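PDB 1WIW: glucose-6-phosphate isomerase like protein from Thermus thermophilus, which probably binds phosphorylated sugars and may interconvert glucose 6-phosphate or mannose 6-phosphate with fructose 6-phosphate. Local coordinates for residues Asp132-Glu137 with Pro245-Asn250; Pro165-Pro170 with Thr181-Val186; Pro174-Val179 with Ser191-Pro196; Val219-Gly224 with Tyr260-Thr265. One frame throughout, in Å; residues are numbered along the deposited sequence.

Interaction 1: residues Asp132-Glu137 with Pro245-Asn250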
loop_
_atom_site.group_PDB
_atom_site.type_symbol
_atom_site.label_atom_id
_atom_site.label_comp_id
_atom_site.label_asym_id
_atom_site.label_seq_id
_atom_site.Cartn_x
_atom_site.Cartn_y
_atom_site.Cartn_z
ATOM N N ASP B 132 -5.384 8.343 -23.953
ATOM C CA ASP B 132 -6.626 9.021 -24.321
ATOM C C ASP B 132 -7.518 8.113 -25.169
ATOM O O ASP B 132 -8.734 8.074 -24.988
ATOM C CB ASP B 132 -6.313 10.302 -25.103
ATOM C CG ASP B 132 -5.730 11.398 -24.226
ATOM O OD1 ASP B 132 -5.330 12.448 -24.772
ATOM O OD2 ASP B 132 -5.678 11.216 -22.995
ATOM N N GLU B 133 -6.913 7.392 -26.107
ATOM C CA GLU B 133 -7.678 6.493 -26.972
ATOM C C GLU B 133 -8.380 5.419 -26.146
ATOM O O GLU B 133 -9.545 5.106 -26.379
ATOM C CB GLU B 133 -6.752 5.845 -28.007
ATOM C CG GLU B 133 -6.329 6.803 -29.112
ATOM C CD GLU B 133 -5.197 6.266 -29.969
ATOM O OE1 GLU B 133 -4.936 6.861 -31.037
ATOM O OE2 GLU B 133 -4.560 5.263 -29.576
ATOM N N ALA B 134 -7.660 4.864 -25.179
ATOM C CA ALA B 134 -8.202 3.831 -24.306
ATOM C C ALA B 134 -9.347 4.377 -23.448
ATOM O O ALA B 134 -10.383 3.727 -23.289
ATOM C CB ALA B 134 -7.096 3.278 -23.418
ATOM N N LEU B 135 -9.167 5.573 -22.897
ATOM C CA LEU B 135 -10.211 6.163 -22.071
ATOM C C LEU B 135 -11.438 6.536 -22.895
ATOM O O LEU B 135 -12.561 6.405 -22.417
ATOM C CB LEU B 135 -9.683 7.388 -21.315
ATOM C CG LEU B 135 -9.149 7.088 -19.901
ATOM C CD1 LEU B 135 -8.040 6.050 -19.960
ATOM C CD2 LEU B 135 -8.636 8.378 -19.258
ATOM N N LEU B 136 -11.234 6.987 -24.130
ATOM C CA LEU B 136 -12.367 7.352 -24.976
ATOM C C LEU B 136 -13.143 6.092 -25.354
ATOM O O LEU B 136 -14.367 6.122 -25.482
ATOM C CB LEU B 136 -11.894 8.086 -26.235
ATOM C CG LEU B 136 -11.304 9.490 -26.046
ATOM C CD1 LEU B 136 -10.776 9.981 -27.385
ATOM C CD2 LEU B 136 -12.366 10.452 -25.502
ATOM N N GLU B 137 -12.432 4.980 -25.525
ATOM C CA GLU B 137 -13.091 3.725 -25.857
ATOM C C GLU B 137 -13.909 3.295 -24.640
ATOM O O GLU B 137 -15.089 2.965 -24.758
ATOM C CB GLU B 137 -12.051 2.652 -26.225
ATOM C CG GLU B 137 -12.652 1.305 -26.628
ATOM C CD GLU B 137 -11.750 0.500 -27.557
ATOM O OE1 GLU B 137 -11.446 0.985 -28.673
ATOM O OE2 GLU B 137 -11.342 -0.623 -27.184
ATOM N N PRO B 245 -11.311 -6.371 -17.150
ATOM C CA PRO B 245 -10.384 -6.350 -18.282
ATOM C C PRO B 245 -9.816 -4.948 -18.486
ATOM O O PRO B 245 -10.477 -3.955 -18.186
ATOM C CB PRO B 245 -11.257 -6.810 -19.447
ATOM C CG PRO B 245 -12.583 -6.233 -19.101
ATOM C CD PRO B 245 -12.704 -6.519 -17.611
ATOM N N ALA B 246 -8.590 -4.869 -18.991
ATOM C CA ALA B 246 -7.951 -3.583 -19.212
ATOM C C ALA B 246 -7.852 -3.219 -20.684
ATOM O O ALA B 246 -7.156 -3.881 -21.457
ATOM C CB ALA B 246 -6.566 -3.578 -18.595
ATOM N N THR B 247 -8.553 -2.156 -21.060
ATOM C CA THR B 247 -8.537 -1.662 -22.426
ATOM C C THR B 247 -7.199 -0.958 -22.650
ATOM O O THR B 247 -6.634 -0.390 -21.714
ATOM C CB THR B 247 -9.685 -0.658 -22.641
ATOM O OG1 THR B 247 -10.933 -1.315 -22.383
ATOM C CG2 THR B 247 -9.681 -0.115 -24.074
ATOM N N GLY B 248 -6.690 -0.999 -23.880
ATOM C CA GLY B 248 -5.420 -0.349 -24.164
ATOM C C GLY B 248 -4.428 -1.226 -24.913
ATOM O O GLY B 248 -4.474 -2.452 -24.814
ATOM N N ALA B 249 -3.518 -0.581 -25.640
ATOM C CA ALA B 249 -2.510 -1.261 -26.453
ATOM C C ALA B 249 -1.143 -1.397 -25.785
ATOM O O ALA B 249 -0.214 -1.942 -26.378
ATOM C CB ALA B 249 -2.353 -0.530 -27.793
ATOM N N ASN B 250 -1.010 -0.878 -24.571
ATOM C CA ASN B 250 0.252 -0.985 -23.840
ATOM C C ASN B 250 -0.048 -0.890 -22.347
ATOM O O ASN B 250 -1.123 -0.443 -21.947
ATOM C CB ASN B 250 1.247 0.103 -24.287
ATOM C CG ASN B 250 0.779 1.508 -23.954
ATOM O OD1 ASN B 250 0.673 1.875 -22.783
ATOM N ND2 ASN B 250 0.504 2.305 -24.989
#
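A134 and E137, one turn apart on the helix, face T247 and G248 of a loop, and no hydrogen bond joins the two segments. E137 makes the longer reach. From CB its chain leaves with CG anti to the backbone N (chi1 -178°), which carries it off the helix toward the loop. CG then lies 4.2 Å from T247 CG2, the carboxylate carbon CD stays 4.1 Å from that same methyl, and OE2 ends 3.6 Å from it. The other oxygen, OE1, has R140 as a long, weak ionic partner. All three touching atoms of E137 thus share one methyl, which the threonine turns to the helix by placing CG2 anti to its own backbone N. The same methyl lies 4.0 Å from the carbonyl O of A134. The polar branch of T247, OG1, is hydrogen-bonded to E138 of the same helix. One turn earlier than E137, A134 CB rests 4.1 Å from G248 CA, where the two backbones approach most closely. At the backbone angles of G248, a side chain would be jammed against the preceding carbonyl O. N250 ends the loop as an N-cap, OD1 accepting from A253 N while ND2 bonds S130. Helix 125-139 is thereby laid against the strand-loop-helix connection from strand 240-244 into helix 251-272, a unit of the parallel alpha/beta SIS fold.

Interaction 2: residues Pro165-Pro170 with Thr181-Val186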
loop_
_atom_site.group_PDB
_atom_site.type_symbol
_atom_site.label_atom_id
_atom_site.label_comp_id
_atom_site.label_asym_id
_atom_site.label_seq_id
_atom_site.Cartn_x
_atom_site.Cartn_y
_atom_site.Cartn_z
ATOM N N PRO B 165 -14.683 -4.366 -0.981
ATOM C CA PRO B 165 -13.851 -4.720 -2.132
ATOM C C PRO B 165 -12.364 -4.864 -1.843
ATOM O O PRO B 165 -11.775 -4.103 -1.070
ATOM C CB PRO B 165 -14.155 -3.608 -3.143
ATOM C CG PRO B 165 -14.524 -2.451 -2.289
ATOM C CD PRO B 165 -15.337 -3.060 -1.173
ATOM N N LEU B 166 -11.774 -5.875 -2.468
ATOM C CA LEU B 166 -10.356 -6.167 -2.343
ATOM C C LEU B 166 -9.784 -6.020 -3.751
ATOM O O LEU B 166 -10.033 -6.863 -4.613
ATOM C CB LEU B 166 -10.159 -7.594 -1.825
ATOM C CG LEU B 166 -8.758 -8.214 -1.882
ATOM C CD1 LEU B 166 -7.739 -7.298 -1.226
ATOM C CD2 LEU B 166 -8.791 -9.582 -1.199
ATOM N N PHE B 167 -9.031 -4.945 -3.980
ATOM C CA PHE B 167 -8.448 -4.677 -5.291
ATOM C C PHE B 167 -7.035 -5.227 -5.438
ATOM O O PHE B 167 -6.175 -4.982 -4.589
ATOM C CB PHE B 167 -8.418 -3.171 -5.566
ATOM C CG PHE B 167 -9.763 -2.508 -5.493
ATOM C CD1 PHE B 167 -10.072 -1.645 -4.449
ATOM C CD2 PHE B 167 -10.715 -2.731 -6.476
ATOM C CE1 PHE B 167 -11.315 -1.011 -4.389
ATOM C CE2 PHE B 167 -11.960 -2.104 -6.425
ATOM C CZ PHE B 167 -12.257 -1.241 -5.378
ATOM N N TYR B 168 -6.805 -5.959 -6.527
ATOM C CA TYR B 168 -5.499 -6.550 -6.822
ATOM C C TYR B 168 -5.146 -6.250 -8.286
ATOM O O TYR B 168 -5.868 -6.653 -9.197
ATOM C CB TYR B 168 -5.540 -8.064 -6.592
ATOM C CG TYR B 168 -4.226 -8.768 -6.859
ATOM C CD1 TYR B 168 -4.191 -9.980 -7.550
ATOM C CD2 TYR B 168 -3.014 -8.214 -6.442
ATOM C CE1 TYR B 168 -2.980 -10.623 -7.824
ATOM C CE2 TYR B 168 -1.800 -8.849 -6.711
ATOM C CZ TYR B 168 -1.793 -10.051 -7.405
ATOM O OH TYR B 168 -0.595 -10.664 -7.701
ATOM N N SER B 169 -4.044 -5.531 -8.497
ATOM C CA SER B 169 -3.600 -5.154 -9.837
ATOM C C SER B 169 -2.156 -5.563 -10.118
ATOM O O SER B 169 -1.231 -4.760 -9.988
ATOM C CB SER B 169 -3.734 -3.642 -10.028
ATOM O OG SER B 169 -2.957 -2.935 -9.071
ATOM N N PRO B 170 -1.953 -6.821 -10.526
ATOM C CA PRO B 170 -0.642 -7.399 -10.843
ATOM C C PRO B 170 0.162 -6.618 -11.889
ATOM O O PRO B 170 1.375 -6.465 -11.752
ATOM C CB PRO B 170 -0.992 -8.801 -11.347
ATOM C CG PRO B 170 -2.270 -9.114 -10.664
ATOM C CD PRO B 170 -3.023 -7.811 -10.737
ATOM N N THR B 181 -8.247 4.676 -3.245
ATOM C CA THR B 181 -8.464 6.103 -3.027
ATOM C C THR B 181 -9.703 6.611 -3.761
ATOM O O THR B 181 -10.447 7.447 -3.235
ATOM C CB THR B 181 -7.222 6.915 -3.463
ATOM O OG1 THR B 181 -6.186 6.744 -2.490
ATOM C CG2 THR B 181 -7.545 8.401 -3.592
ATOM N N LEU B 182 -9.927 6.113 -4.976
ATOM C CA LEU B 182 -11.100 6.525 -5.747
ATOM C C LEU B 182 -12.386 6.130 -5.020
ATOM O O LEU B 182 -13.340 6.902 -4.968
ATOM C CB LEU B 182 -11.091 5.881 -7.141
ATOM C CG LEU B 182 -10.205 6.551 -8.197
ATOM C CD1 LEU B 182 -10.093 5.670 -9.430
ATOM C CD2 LEU B 182 -10.793 7.914 -8.558
ATOM N N PHE B 183 -12.407 4.927 -4.456
ATOM C CA PHE B 183 -13.592 4.451 -3.749
ATOM C C PHE B 183 -13.859 5.169 -2.433
ATOM O O PHE B 183 -15.003 5.249 -1.977
ATOM C CB PHE B 183 -13.504 2.940 -3.544
ATOM C CG PHE B 183 -13.991 2.159 -4.733
ATOM C CD1 PHE B 183 -15.305 1.707 -4.792
ATOM C CD2 PHE B 183 -13.170 1.975 -5.839
ATOM C CE1 PHE B 183 -15.801 1.088 -5.940
ATOM C CE2 PHE B 183 -13.652 1.358 -6.993
ATOM C CZ PHE B 183 -14.972 0.914 -7.043
ATOM N N ALA B 184 -12.812 5.701 -1.822
ATOM C CA ALA B 184 -12.998 6.429 -0.576
ATOM C C ALA B 184 -13.450 7.852 -0.902
ATOM O O ALA B 184 -14.418 8.349 -0.328
ATOM C CB ALA B 184 -11.703 6.460 0.229
ATOM N N ARG B 185 -12.775 8.498 -1.846
ATOM C CA ARG B 185 -13.133 9.876 -2.159
ATOM C C ARG B 185 -14.429 10.072 -2.932
ATOM O O ARG B 185 -15.160 11.031 -2.681
ATOM C CB ARG B 185 -12.008 10.599 -2.907
ATOM C CG ARG B 185 -12.215 12.105 -2.800
ATOM C CD ARG B 185 -11.683 12.913 -3.954
ATOM N NE ARG B 185 -10.239 13.048 -3.921
ATOM C CZ ARG B 185 -9.595 14.157 -4.266
ATOM N NH1 ARG B 185 -8.273 14.192 -4.215
ATOM N NH2 ARG B 185 -10.275 15.232 -4.641
ATOM N N VAL B 186 -14.707 9.169 -3.867
ATOM C CA VAL B 186 -15.910 9.253 -4.684
ATOM C C VAL B 186 -17.072 8.440 -4.113
ATOM O O VAL B 186 -18.174 8.964 -3.944
ATOM C CB VAL B 186 -15.617 8.787 -6.124
ATOM C CG1 VAL B 186 -16.902 8.773 -6.956
ATOM C CG2 VAL B 186 -14.592 9.714 -6.762
#
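F167 of the strand and F183 of the helix meet ring against ring, and this one aromatic pair carries the contact. Their centroids lie 4.9 Å apart with the planes at 40°, an oblique arrangement that is neither a stack nor a T-shape. F167 leads with its far corner: CZ hovers over one face of F183 near the rim, 3.4 Å from both F183 CD2 and F183 CE2, while F167 CE1 comes within 3.8 Å of F183 CD2. Setting CG anti to its carbonyl carbon (chi1 -57°) sends the F167 ring off the strand toward the helix. Apolar packing widens the cluster: F167 also touches V179 and M262, and F183 lies on T265 and L269 of helix 251-272. Were F183 replaced by an alanine, F167 CZ would probably lose the ring face it rests on, and a gap would open between strand and helix. No hydrogen bond crosses between the segments; the backbone of F167 bonds instead to L192 in the loop that follows the helix. R185 forms salt bridges with E46 and D279 of its own chain and with E200 of the second subunit. Strand 164-168 and the helix that follows it in the SIS domain are thus held together here by apolar burial, without a directional bond.

Interaction 3: residues Pro174-Val179 with Ser191-Pro196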
loop_
_atom_site.group_PDB
_atom_site.type_symbol
_atom_site.label_atom_id
_atom_site.label_comp_id
_atom_site.label_asym_id
_atom_site.label_seq_id
_atom_site.Cartn_x
_atom_site.Cartn_y
_atom_site.Cartn_z
ATOM N N PRO B 174 0.855 -0.395 -7.760
ATOM C CA PRO B 174 0.388 0.895 -7.237
ATOM C C PRO B 174 -1.031 1.278 -7.674
ATOM O O PRO B 174 -1.636 2.181 -7.095
ATOM C CB PRO B 174 1.443 1.874 -7.741
ATOM C CG PRO B 174 2.690 1.038 -7.741
ATOM C CD PRO B 174 2.195 -0.257 -8.359
ATOM N N LEU B 175 -1.564 0.595 -8.687
ATOM C CA LEU B 175 -2.917 0.896 -9.151
ATOM C C LEU B 175 -3.938 0.618 -8.041
ATOM O O LEU B 175 -4.903 1.367 -7.878
ATOM C CB LEU B 175 -3.270 0.068 -10.393
ATOM C CG LEU B 175 -4.735 0.157 -10.867
ATOM C CD1 LEU B 175 -5.095 1.603 -11.202
ATOM C CD2 LEU B 175 -4.943 -0.741 -12.088
ATOM N N GLU B 176 -3.717 -0.454 -7.281
ATOM C CA GLU B 176 -4.617 -0.837 -6.186
ATOM C C GLU B 176 -4.847 0.328 -5.229
ATOM O O GLU B 176 -5.984 0.639 -4.864
ATOM C CB GLU B 176 -4.023 -2.017 -5.409
ATOM C CG GLU B 176 -3.814 -3.254 -6.257
ATOM C CD GLU B 176 -2.795 -4.210 -5.668
ATOM O OE1 GLU B 176 -2.530 -5.242 -6.308
ATOM O OE2 GLU B 176 -2.260 -3.930 -4.575
ATOM N N GLY B 177 -3.751 0.961 -4.822
ATOM C CA GLY B 177 -3.832 2.090 -3.917
ATOM C C GLY B 177 -4.603 3.245 -4.524
ATOM O O GLY B 177 -5.394 3.890 -3.842
ATOM N N ALA B 178 -4.383 3.508 -5.808
ATOM C CA ALA B 178 -5.078 4.601 -6.477
ATOM C C ALA B 178 -6.582 4.326 -6.561
ATOM O O ALA B 178 -7.396 5.246 -6.434
ATOM C CB ALA B 178 -4.502 4.811 -7.881
ATOM N N VAL B 179 -6.949 3.065 -6.792
ATOM C CA VAL B 179 -8.355 2.696 -6.881
ATOM C C VAL B 179 -8.988 2.714 -5.494
ATOM O O VAL B 179 -10.148 3.104 -5.337
ATOM C CB VAL B 179 -8.548 1.305 -7.531
ATOM C CG1 VAL B 179 -10.005 0.865 -7.401
ATOM C CG2 VAL B 179 -8.170 1.369 -9.023
ATOM N N SER B 191 -12.389 0.026 1.273
ATOM C CA SER B 191 -11.920 -1.056 0.416
ATOM C C SER B 191 -10.499 -1.355 0.866
ATOM O O SER B 191 -9.921 -0.595 1.647
ATOM C CB SER B 191 -11.922 -0.650 -1.064
ATOM O OG SER B 191 -11.008 0.403 -1.325
ATOM N N LEU B 192 -9.933 -2.463 0.408
ATOM C CA LEU B 192 -8.564 -2.757 0.803
ATOM C C LEU B 192 -7.718 -3.302 -0.322
ATOM O O LEU B 192 -8.218 -3.680 -1.382
ATOM C CB LEU B 192 -8.504 -3.738 1.972
ATOM C CG LEU B 192 -8.717 -5.212 1.657
ATOM C CD1 LEU B 192 -8.043 -6.070 2.728
ATOM C CD2 LEU B 192 -10.201 -5.491 1.562
ATOM N N THR B 193 -6.425 -3.349 -0.042
ATOM C CA THR B 193 -5.416 -3.820 -0.968
ATOM C C THR B 193 -4.580 -4.882 -0.271
ATOM O O THR B 193 -4.432 -4.865 0.952
ATOM C CB THR B 193 -4.494 -2.655 -1.367
ATOM O OG1 THR B 193 -5.220 -1.752 -2.210
ATOM C CG2 THR B 193 -3.259 -3.155 -2.089
ATOM N N PRO B 194 -4.043 -5.839 -1.036
ATOM C CA PRO B 194 -3.222 -6.869 -0.396
ATOM C C PRO B 194 -1.819 -6.307 -0.192
ATOM O O PRO B 194 -1.475 -5.265 -0.746
ATOM C CB PRO B 194 -3.253 -8.008 -1.406
ATOM C CG PRO B 194 -3.335 -7.280 -2.718
ATOM C CD PRO B 194 -4.346 -6.192 -2.434
ATOM N N PRO B 195 -1.003 -6.971 0.631
ATOM C CA PRO B 195 0.361 -6.491 0.864
ATOM C C PRO B 195 1.259 -6.854 -0.325
ATOM O O PRO B 195 0.793 -7.435 -1.306
ATOM C CB PRO B 195 0.757 -7.222 2.150
ATOM C CG PRO B 195 0.024 -8.521 2.022
ATOM C CD PRO B 195 -1.341 -8.069 1.556
ATOM N N PRO B 196 2.551 -6.495 -0.265
ATOM C CA PRO B 196 3.468 -6.818 -1.360
ATOM C C PRO B 196 3.387 -8.282 -1.796
ATOM O O PRO B 196 3.309 -8.566 -2.989
ATOM C CB PRO B 196 4.818 -6.447 -0.781
ATOM C CG PRO B 196 4.482 -5.201 -0.013
ATOM C CD PRO B 196 3.195 -5.579 0.698
#
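E176 leans across T193 and P194, its chain setting off with CG anti to its carbonyl carbon (chi1 -60°) and then running extended. On the loop side the path begins at S191, whose side chain touches P165 and F167 of strand 164-168. L192 next bonds through its backbone to P165, and its side chain meets L192 of the second subunit. T193 then points at the helix. Its OG1 sits 3.4 Å from E176 CB and 3.7 Å from E176 O; the contact buries this hydroxyl, and it has no hydrogen-bonding partner in the model. Its CG2 lies 3.6 Å from E176 CB; the still shorter approach of this methyl to OE2 is a clash and doubtful. P194 crosses the E176 chain at about a right angle, bringing its CD within 3.7 Å of E176 OE2. P195 and P196 follow, their carbonyl oxygens bonded to R173. The same arginine pairs with E176 OE1, which also accepts from S169 N. A leucine at E176 is likely to leave R173 without its carboxylate mate and S169 N without its acceptor. The loop is thus threaded between helix 174-185, strand 164-168 and helix 198-204, whose F201 and F202 cover P194, while T193 O bonds Q180 of the second subunit.

Interaction 4: residues Val219-Gly224 with Tyr260-Thr265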
loop_
_atom_site.group_PDB
_atom_site.type_symbol
_atom_site.label_atom_id
_atom_site.label_comp_id
_atom_site.label_asym_id
_atom_site.label_seq_id
_atom_site.Cartn_x
_atom_site.Cartn_y
_atom_site.Cartn_z
ATOM N N VAL B 219 -11.559 -7.994 -6.590
ATOM C CA VAL B 219 -11.602 -7.311 -7.880
ATOM C C VAL B 219 -10.223 -7.404 -8.505
ATOM O O VAL B 219 -9.306 -6.685 -8.111
ATOM C CB VAL B 219 -11.988 -5.825 -7.725
ATOM C CG1 VAL B 219 -12.083 -5.169 -9.092
ATOM C CG2 VAL B 219 -13.314 -5.705 -6.994
ATOM N N LEU B 220 -10.070 -8.308 -9.468
ATOM C CA LEU B 220 -8.785 -8.487 -10.130
ATOM C C LEU B 220 -8.695 -7.507 -11.297
ATOM O O LEU B 220 -9.456 -7.592 -12.257
ATOM C CB LEU B 220 -8.641 -9.933 -10.614
ATOM C CG LEU B 220 -8.945 -10.990 -9.542
ATOM C CD1 LEU B 220 -8.721 -12.383 -10.102
ATOM C CD2 LEU B 220 -8.063 -10.760 -8.319
ATOM N N LEU B 221 -7.765 -6.569 -11.192
ATOM C CA LEU B 221 -7.583 -5.545 -12.208
ATOM C C LEU B 221 -6.535 -5.880 -13.270
ATOM O O LEU B 221 -5.338 -5.905 -12.986
ATOM C CB LEU B 221 -7.206 -4.222 -11.524
ATOM C CG LEU B 221 -8.249 -3.677 -10.549
ATOM C CD1 LEU B 221 -7.651 -2.568 -9.704
ATOM C CD2 LEU B 221 -9.444 -3.178 -11.346
ATOM N N GLY B 222 -6.989 -6.138 -14.490
ATOM C CA GLY B 222 -6.054 -6.414 -15.570
ATOM C C GLY B 222 -5.557 -7.839 -15.761
ATOM O O GLY B 222 -5.841 -8.721 -14.957
ATOM N N PRO B 223 -4.783 -8.078 -16.833
ATOM C CA PRO B 223 -4.214 -9.378 -17.198
ATOM C C PRO B 223 -2.928 -9.743 -16.464
ATOM O O PRO B 223 -2.363 -8.930 -15.732
ATOM C CB PRO B 223 -3.981 -9.225 -18.694
ATOM C CG PRO B 223 -3.486 -7.821 -18.778
ATOM C CD PRO B 223 -4.439 -7.061 -17.847
ATOM N N GLY B 224 -2.464 -10.969 -16.686
ATOM C CA GLY B 224 -1.240 -11.431 -16.057
ATOM C C GLY B 224 -1.364 -12.828 -15.469
ATOM O O GLY B 224 -2.454 -13.263 -15.094
ATOM N N TYR B 260 -9.691 4.555 -14.876
ATOM C CA TYR B 260 -10.860 5.304 -15.352
ATOM C C TYR B 260 -12.168 4.529 -15.147
ATOM O O TYR B 260 -13.163 5.091 -14.690
ATOM C CB TYR B 260 -10.694 5.649 -16.835
ATOM C CG TYR B 260 -11.785 6.538 -17.418
ATOM C CD1 TYR B 260 -11.976 7.842 -16.954
ATOM C CD2 TYR B 260 -12.589 6.092 -18.465
ATOM C CE1 TYR B 260 -12.937 8.685 -17.522
ATOM C CE2 TYR B 260 -13.562 6.928 -19.043
ATOM C CZ TYR B 260 -13.724 8.221 -18.568
ATOM O OH TYR B 260 -14.656 9.059 -19.144
ATOM N N ARG B 261 -12.176 3.244 -15.486
ATOM C CA ARG B 261 -13.389 2.449 -15.302
ATOM C C ARG B 261 -13.741 2.350 -13.816
ATOM O O ARG B 261 -14.914 2.274 -13.450
ATOM C CB ARG B 261 -13.217 1.042 -15.881
ATOM C CG ARG B 261 -14.454 0.173 -15.682
ATOM C CD ARG B 261 -14.278 -1.243 -16.210
ATOM N NE ARG B 261 -14.103 -1.285 -17.657
ATOM C CZ ARG B 261 -14.331 -2.368 -18.397
ATOM N NH1 ARG B 261 -14.148 -2.334 -19.711
ATOM N NH2 ARG B 261 -14.759 -3.483 -17.821
HETATM N N MSE B 262 -12.727 2.338 -12.957
HETATM C CA MSE B 262 -12.979 2.268 -11.520
HETATM C C MSE B 262 -13.501 3.608 -10.993
HETATM O O MSE B 262 -14.264 3.643 -10.032
HETATM C CB MSE B 262 -11.712 1.860 -10.766
HETATM C CG MSE B 262 -11.295 0.418 -11.030
HETATM SE SE MSE B 262 -12.659 -0.895 -10.517
HETATM C CE MSE B 262 -11.549 -2.041 -9.469
ATOM N N ALA B 263 -13.093 4.711 -11.613
ATOM C CA ALA B 263 -13.583 6.020 -11.175
ATOM C C ALA B 263 -15.086 6.036 -11.438
ATOM O O ALA B 263 -15.871 6.458 -10.593
ATOM C CB ALA B 263 -12.896 7.143 -11.947
ATOM N N TRP B 264 -15.476 5.566 -12.620
ATOM C CA TRP B 264 -16.886 5.492 -12.982
ATOM C C TRP B 264 -17.625 4.528 -12.055
ATOM O O TRP B 264 -18.757 4.786 -11.650
ATOM C CB TRP B 264 -17.042 5.011 -14.430
ATOM C CG TRP B 264 -17.119 6.124 -15.442
ATOM C CD1 TRP B 264 -16.191 6.436 -16.390
ATOM C CD2 TRP B 264 -18.199 7.052 -15.614
ATOM N NE1 TRP B 264 -16.625 7.502 -17.149
ATOM C CE2 TRP B 264 -17.853 7.900 -16.691
ATOM C CE3 TRP B 264 -19.425 7.250 -14.961
ATOM C CZ2 TRP B 264 -18.692 8.933 -17.134
ATOM C CZ3 TRP B 264 -20.263 8.280 -15.403
ATOM C CH2 TRP B 264 -19.890 9.107 -16.479
ATOM N N THR B 265 -16.982 3.411 -11.723
ATOM C CA THR B 265 -17.598 2.418 -10.853
ATOM C C THR B 265 -17.844 3.038 -9.474
ATOM O O THR B 265 -18.929 2.902 -8.910
ATOM C CB THR B 265 -16.694 1.172 -10.724
ATOM O OG1 THR B 265 -16.515 0.583 -12.021
ATOM C CG2 THR B 265 -17.315 0.144 -9.783
#
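The methyl end of M262, a selenomethionine, is modelled closer to V219 CG1 and L221 CD2 than carbons can sit, so the exact place of CE is doubtful. The general arrangement is clearer. M262 leaves the helix pointing at the strand, bends at chi2 (-60°) and meets L221 tip to tip. Its SE lies 4.0 Å from L221 CD2, and its CG is 4.1 Å from that methyl. L221 sets its own CG anti to its carbonyl carbon (chi1 -61°), and although its CB does not point at the helix, the branched end of the chain does the touching. V219, two residues earlier on the strand, approaches the methyl end of M262 too, its side chain running past in the opposite direction. V179 of helix 174-185 touches both L221 and M262, and V244 of the adjacent strand covers V219 and L221. R261, beside M262 on the helix, pairs with E138. Across the contact only buried aliphatic groups and selenium meet, so helix 251-272 is seated here on strand 216-221 of the parallel sheet of the SIS domain by apolar burial alone, with the exact fit around CE left uncertain.

From the N terminus, residues 132-137 open interaction 1, which closes only at 245-250 and so encloses the next two contacts. Interaction 2 opens at strand 164-168 and closes on helix 174-185. Interaction 3 starts on that helix before interaction 2 is complete, so the two cross, and joins the helix's first turns to the loop before helix 198-204; both border the second subunit. Interaction 4 runs from strand 216-221 to helix 251-272, beyond the close of interaction 1, which it crosses. Strands 164-168 and 216-221 are neighbours in one parallel sheet, so interactions 2 and 4 pack helices 174-185 and 251-272 onto it, while interaction 1 lays helix 125-139 against the loop leading from strand 240-244 into helix 251-272.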